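Local atomic coordinates of inositol-1-monophosphatase (Nostoc sp., PDB entry 5ZHH), a protein that probably catalyses the hydrolysis of inositol monophosphates to free myo-inositol and phosphate, with the help of bound magnesium ions. Residues T2-Q5 with T6-D9; L55-I58 with R59-F62; S72-L75 with G76-N80. All blocks are in the same frame, centred on the assembly; numbering follows the deposited sequence.

Contact 1 of 3, residues T2-Q5 with T6-D9; sequences TNLQ and TFLD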
# COMPACT_ATOMS: atom_id res chain seq x y z
N THR A 2 25.86 3.57 -15.90
CA THR A 2 25.52 3.59 -17.32
C THR A 2 25.63 2.18 -17.91
O THR A 2 24.61 1.59 -18.30
CB THR A 2 26.39 4.57 -18.12
OG1 THR A 2 26.04 5.91 -17.73
CG2 THR A 2 26.16 4.38 -19.63
N ASN A 3 26.84 1.65 -18.05
CA ASN A 3 26.95 0.27 -18.50
C ASN A 3 26.24 -0.65 -17.51
O ASN A 3 25.34 -1.41 -17.88
CB ASN A 3 28.43 -0.11 -18.63
CG ASN A 3 28.67 -1.29 -19.55
OD1 ASN A 3 27.75 -2.06 -19.85
ND2 ASN A 3 29.91 -1.47 -19.99
N LEU A 4 26.57 -0.51 -16.22
CA LEU A 4 25.90 -1.29 -15.18
C LEU A 4 24.47 -0.82 -14.98
O LEU A 4 23.60 -1.62 -14.59
CB LEU A 4 26.69 -1.22 -13.88
CG LEU A 4 28.04 -1.95 -13.99
CD1 LEU A 4 28.83 -1.85 -12.69
CD2 LEU A 4 27.82 -3.39 -14.40
N GLN A 5 24.21 0.47 -15.20
CA GLN A 5 22.86 1.00 -15.07
C GLN A 5 21.90 0.34 -16.06
O GLN A 5 20.74 0.07 -15.73
CB GLN A 5 22.87 2.51 -15.26
CG GLN A 5 21.53 3.18 -15.02
CD GLN A 5 21.17 3.22 -13.55
OE1 GLN A 5 21.91 3.77 -12.74
NE2 GLN A 5 20.02 2.64 -13.20
N THR A 6 22.38 0.07 -17.27
CA THR A 6 21.55 -0.63 -18.25
C THR A 6 21.20 -2.03 -17.76
O THR A 6 20.05 -2.47 -17.86
CB THR A 6 22.28 -0.69 -19.59
OG1 THR A 6 22.39 0.63 -20.12
CG2 THR A 6 21.53 -1.57 -20.59
N PHE A 7 22.19 -2.75 -17.20
CA PHE A 7 21.92 -4.06 -16.62
C PHE A 7 20.93 -3.96 -15.48
O PHE A 7 20.00 -4.77 -15.37
CB PHE A 7 23.22 -4.70 -16.12
CG PHE A 7 24.22 -4.95 -17.20
CD1 PHE A 7 23.82 -5.26 -18.48
CD2 PHE A 7 25.58 -4.87 -16.93
CE1 PHE A 7 24.75 -5.50 -19.48
CE2 PHE A 7 26.51 -5.10 -17.92
CZ PHE A 7 26.10 -5.41 -19.20
N LEU A 8 21.11 -2.95 -14.62
CA LEU A 8 20.25 -2.78 -13.45
C LEU A 8 18.82 -2.44 -13.86
O LEU A 8 17.86 -2.90 -13.22
CB LEU A 8 20.84 -1.70 -12.54
CG LEU A 8 20.03 -1.34 -11.30
CD1 LEU A 8 19.90 -2.57 -10.40
CD2 LEU A 8 20.67 -0.18 -10.56
N ASP A 9 18.65 -1.61 -14.89
CA ASP A 9 17.32 -1.28 -15.38
C ASP A 9 16.56 -2.54 -15.79
O ASP A 9 15.37 -2.68 -15.49
CB ASP A 9 17.40 -0.31 -16.57
CG ASP A 9 17.84 1.08 -16.17
OD1 ASP A 9 17.81 1.41 -14.97
OD2 ASP A 9 18.21 1.85 -17.09

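Contact 2 of 3, residues L55-I58 with R59-F62; sequences LEII and RRHF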
# COMPACT_ATOMS: atom_id res chain seq x y z
N LEU A 55 13.55 -15.27 -17.43
CA LEU A 55 14.41 -15.70 -18.52
C LEU A 55 14.07 -14.99 -19.81
O LEU A 55 14.96 -14.52 -20.53
CB LEU A 55 14.31 -17.22 -18.70
CG LEU A 55 14.92 -18.05 -17.57
CD1 LEU A 55 14.82 -19.54 -17.87
CD2 LEU A 55 16.36 -17.64 -17.37
N GLU A 56 12.78 -14.87 -20.12
CA GLU A 56 12.39 -14.23 -21.37
C GLU A 56 12.91 -12.80 -21.44
O GLU A 56 13.44 -12.38 -22.48
CB GLU A 56 10.87 -14.25 -21.52
CG GLU A 56 10.37 -13.88 -22.91
CD GLU A 56 10.33 -12.38 -23.14
OE1 GLU A 56 10.15 -11.64 -22.14
OE2 GLU A 56 10.47 -11.95 -24.31
N ILE A 57 12.81 -12.05 -20.34
CA ILE A 57 13.25 -10.66 -20.34
C ILE A 57 14.77 -10.58 -20.48
O ILE A 57 15.29 -9.84 -21.32
CB ILE A 57 12.75 -9.94 -19.07
CG1 ILE A 57 11.23 -9.82 -19.10
CG2 ILE A 57 13.43 -8.58 -18.92
CD1 ILE A 57 10.61 -9.33 -17.80
N ILE A 58 15.50 -11.36 -19.68
CA ILE A 58 16.95 -11.26 -19.69
C ILE A 58 17.52 -11.67 -21.04
O ILE A 58 18.42 -11.02 -21.57
CB ILE A 58 17.56 -12.09 -18.55
CG1 ILE A 58 17.11 -11.55 -17.19
CG2 ILE A 58 19.08 -12.12 -18.68
CD1 ILE A 58 17.70 -10.21 -16.85
N ARG A 59 17.01 -12.77 -21.61
CA ARG A 59 17.57 -13.24 -22.87
C ARG A 59 17.18 -12.34 -24.04
O ARG A 59 17.93 -12.25 -25.02
CB ARG A 59 17.16 -14.69 -23.16
CG ARG A 59 17.13 -15.60 -21.93
CD ARG A 59 17.43 -17.04 -22.21
NE ARG A 59 16.91 -17.47 -23.52
CZ ARG A 59 16.78 -18.73 -23.89
NH1 ARG A 59 17.07 -19.71 -23.07
NH2 ARG A 59 16.32 -19.03 -25.10
N ARG A 60 16.03 -11.66 -23.96
CA ARG A 60 15.64 -10.76 -25.04
C ARG A 60 16.51 -9.50 -25.05
O ARG A 60 16.87 -9.00 -26.12
CB ARG A 60 14.16 -10.39 -24.93
CG ARG A 60 13.71 -9.30 -25.90
CD ARG A 60 12.19 -9.20 -25.99
NE ARG A 60 11.54 -9.44 -24.71
CZ ARG A 60 11.39 -8.53 -23.77
NH1 ARG A 60 11.85 -7.30 -23.96
NH2 ARG A 60 10.78 -8.84 -22.63
N HIS A 61 16.84 -8.97 -23.87
CA HIS A 61 17.68 -7.78 -23.82
C HIS A 61 19.16 -8.12 -23.95
O HIS A 61 19.90 -7.34 -24.57
CB HIS A 61 17.43 -7.02 -22.52
CG HIS A 61 16.10 -6.32 -22.47
ND1 HIS A 61 15.92 -5.04 -22.95
CD2 HIS A 61 14.90 -6.72 -21.99
CE1 HIS A 61 14.66 -4.69 -22.77
NE2 HIS A 61 14.02 -5.69 -22.20
N PHE A 62 19.60 -9.25 -23.42
CA PHE A 62 21.01 -9.64 -23.40
C PHE A 62 21.16 -11.05 -23.96
O PHE A 62 21.51 -11.99 -23.23
CB PHE A 62 21.58 -9.53 -21.99
CG PHE A 62 21.28 -8.22 -21.30
CD1 PHE A 62 21.79 -7.03 -21.79
CD2 PHE A 62 20.49 -8.19 -20.16
CE1 PHE A 62 21.51 -5.83 -21.16
CE2 PHE A 62 20.21 -6.99 -19.52
CZ PHE A 62 20.72 -5.81 -20.02

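Contact 3 of 3, residues S72-L75 with G76-N80; sequences SGKL and GNQDN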
# COMPACT_ATOMS: atom_id res chain seq x y z
N SER A 72 16.14 -24.29 -14.48
CA SER A 72 16.57 -24.28 -15.87
C SER A 72 18.03 -24.69 -16.04
O SER A 72 18.45 -24.98 -17.16
CB SER A 72 16.34 -22.90 -16.49
OG SER A 72 16.98 -21.89 -15.73
N GLY A 73 18.80 -24.72 -14.96
CA GLY A 73 20.17 -25.19 -15.02
C GLY A 73 21.15 -24.17 -15.55
O GLY A 73 21.05 -22.97 -15.25
N LYS A 74 22.11 -24.64 -16.35
CA LYS A 74 23.17 -23.80 -16.89
C LYS A 74 22.88 -23.51 -18.35
O LYS A 74 22.83 -24.43 -19.17
CB LYS A 74 24.52 -24.48 -16.73
CG LYS A 74 24.84 -24.85 -15.31
CD LYS A 74 26.11 -25.67 -15.23
CE LYS A 74 26.44 -25.99 -13.78
NZ LYS A 74 27.72 -26.74 -13.66
N LEU A 75 22.72 -22.24 -18.67
CA LEU A 75 22.39 -21.78 -20.01
C LEU A 75 23.56 -20.97 -20.57
O LEU A 75 23.91 -19.92 -20.02
CB LEU A 75 21.14 -20.92 -19.99
CG LEU A 75 20.79 -20.18 -21.28
CD1 LEU A 75 20.75 -21.11 -22.51
CD2 LEU A 75 19.49 -19.51 -21.03
N GLY A 76 24.12 -21.44 -21.68
CA GLY A 76 25.32 -20.84 -22.23
C GLY A 76 26.53 -21.25 -21.42
O GLY A 76 26.44 -21.85 -20.34
N ASN A 77 27.70 -20.94 -21.97
CA ASN A 77 28.94 -21.29 -21.30
C ASN A 77 29.03 -20.57 -19.95
O ASN A 77 28.78 -19.36 -19.86
CB ASN A 77 30.15 -20.94 -22.18
CG ASN A 77 30.30 -19.45 -22.42
OD1 ASN A 77 29.32 -18.74 -22.65
ND2 ASN A 77 31.54 -18.97 -22.37
N GLN A 78 29.35 -21.33 -18.91
CA GLN A 78 29.33 -20.78 -17.56
C GLN A 78 30.57 -19.98 -17.22
O GLN A 78 30.61 -19.36 -16.15
CB GLN A 78 29.12 -21.91 -16.55
CG GLN A 78 27.77 -22.61 -16.70
CD GLN A 78 26.60 -21.69 -16.41
OE1 GLN A 78 26.37 -21.30 -15.27
NE2 GLN A 78 25.85 -21.33 -17.45
N ASP A 79 31.58 -19.96 -18.09
CA ASP A 79 32.73 -19.08 -17.95
C ASP A 79 32.56 -17.77 -18.71
O ASP A 79 33.52 -17.01 -18.82
CB ASP A 79 34.01 -19.79 -18.40
CG ASP A 79 33.88 -20.44 -19.77
OD1 ASP A 79 32.87 -20.18 -20.46
OD2 ASP A 79 34.79 -21.21 -20.15
N ASN A 80 31.36 -17.52 -19.25
CA ASN A 80 31.05 -16.28 -19.93
C ASN A 80 31.38 -15.08 -19.04
O ASN A 80 31.28 -15.15 -17.81
CB ASN A 80 29.56 -16.26 -20.31
CG ASN A 80 29.18 -15.11 -21.25
OD1 ASN A 80 29.63 -13.97 -21.10
ND2 ASN A 80 28.32 -15.42 -22.21

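Contact 1 of 3, residues T2-Q5 with T6-D9
Residues Asn3 to Asp9 form the first turns of helix 3-25, and Thr6 N bonds back to Thr2 O, Leu8 N to Leu4 O (2.8 Å) and Asp9 N to Gln5 O (2.8 Å). The bond from Phe7 N to Asn3 O is weak and long, at 3.5 Å. The Phe7 ring leans back toward the start of the helix because CG sits beside its own backbone N (chi1 -62°). One ring face thus lies over Asn3 O, which is 3.6 Å from Phe7 CD2 and offset toward the rim. Leu4 meets the same ring at its edge, with Leu4 CD2 3.7 Å from Phe7 CD2. The amide of Asn3 runs alongside Phe7, and Asn3 OD1 is 3.8 Å from Phe7 CZ. Leu4 and Phe7 also pack on Val116 of strand 113-121. Gln5 and Asp9 pair one turn apart. Gln5 is bent at chi2 (72°), which carries its amide forward along the helix. Gln5 NE2 then donates to Asp9 OD1 at 3.1 Å. Asp9 OD1 lies in the plane of the Gln5 amide, but the nitrogen meets it from above the carboxylate plane; the two planes are 41° apart. The other oxygen, OD2, forms a salt bridge with Arg60 and a hydrogen bond with His61, both of the second subunit. Gln5 thus helps fix the rotation of a carboxylate whose stronger partner lies across the interface. This is an i to i+4 polar pair on an N-terminal helix, with an apolar side turned to the large sheet and a polar side turned to the subunit contact.

Contact 2 of 3, residues L55-I58 with R59-F62
Glu56 and Arg60, one turn apart near the end of helix 44-61, are joined by a two-bond salt bridge. Arg60 grips the carboxylate side-on: NE meets Glu56 OE2 at 2.8 Å, and NH2 meets Glu56 OE1 at 2.9 Å. Both bonds are nearly straight, and the carboxylate and guanidinium planes are only 24° apart. OE1 uses its syn lone pair; OE2 is met on the syn side, somewhat out of plane. The bend of Glu56 at chi2 (-81°) helps turn its carboxylate toward Arg60.

Backbone bonds run from Arg60 N to Glu56 O (3.1 Å), from His61 N to Ile57 O (3.1 Å) and from Phe62 N to Ile58 O (2.8 Å). Phe62 has already left helical geometry, yet its N still closes the last turn. The edge of the His61 ring also comes up to a carbonyl, with CD2 3.2 Å from Ile57 O.

Packing is looser. Ile57 CG2 lies 3.9 Å from His61 CD2, the side chains side by side, and Ile58 CG2 is 4.4 Å from Phe62 CD2. Ile57 and Ile58 pack on Ile10 of helix 3-25 and Ile67 of strand 66-69, respectively.

Arg60 NH1 and His61 NE2 both reach Asp9 of the second subunit. Arg60 therefore lies between two carboxylates. Glu56, bonded to NE and NH2, fixes how the guanidinium is turned, which probably helps present NH1 to the second subunit; the one positive charge probably serves both acids.

Contact 3 of 3, residues S72-L75 with G76-N80
Gln78 NE2, lying 3.5 Å from Lys74 CB, donates to two backbone carbonyls, Gly76 O and Ile67 O. The bond to Gly76 O is 3.0 Å long and nearly straight (165°). The oxygen lies in the plane of the Gln78 amide, but the nitrogen stands above the carbonyl plane of Gly76. Both bonds fix the rotation of the amide. The chain of Gln78 bends at chi2 (-65°) and so folds back under Lys74. The two side chains cross at about a right angle. Gln78 CD lies 3.5 Å from Lys74 CB, and Gln78 CG lies 3.8 Å from Lys74 CD. The lysine itself is extended beyond CG, and its aliphatic part covers the glutamine while its ammonium end leads away. A leucine in place of Gln78 would probably leave Gly76 O and Ile67 O without this shared donor, and the turn less firmly tied to the strand beside it.

Leu75 folds over the next peptide, with CD1 3.5 Å from Gly76 N. Gly76 itself has a positive phi (76°), and a side chain on it would run into Leu75 O. The chain then makes a type I beta turn from Asn77 to Asn80, with Asn80 N bonded to Asn77 O at 3.2 Å. A weak bond from Asn77 ND2 to Asp79 OD1 spans the turn.

The segment 72-75 lies at the edge of the large sheet, and Leu75 shares backbone bonds with Ile67 of the antiparallel strand 66-69. Ser72 and Leu75 touch helix 44-61. The Asn80 side chain bonds to Gln64 O and Tyr82 N, settling the loop where it enters strand 82-90, on the far side of strand 66-69.

The three contacts follow one another along the chain, and none nests in or crosses another. Each closes only a short local turn. Contact 1 is at the start of helix 3-25, and contact 2 is at the end of helix 44-61. The two touch where Phe7 CD1 meets Phe62 CZ at 3.5 Å, so the first helix and the end of the second are joined. Contact 3 follows in the edge strand 73-75 and the loop after it. It meets contact 2 where Leu55 packs on Ser72, but stays about 9 Å from contact 1 by nearest atoms. Contacts 1 and 2 also reach the second subunit, whereas contact 3 touches no other chain of the assembly.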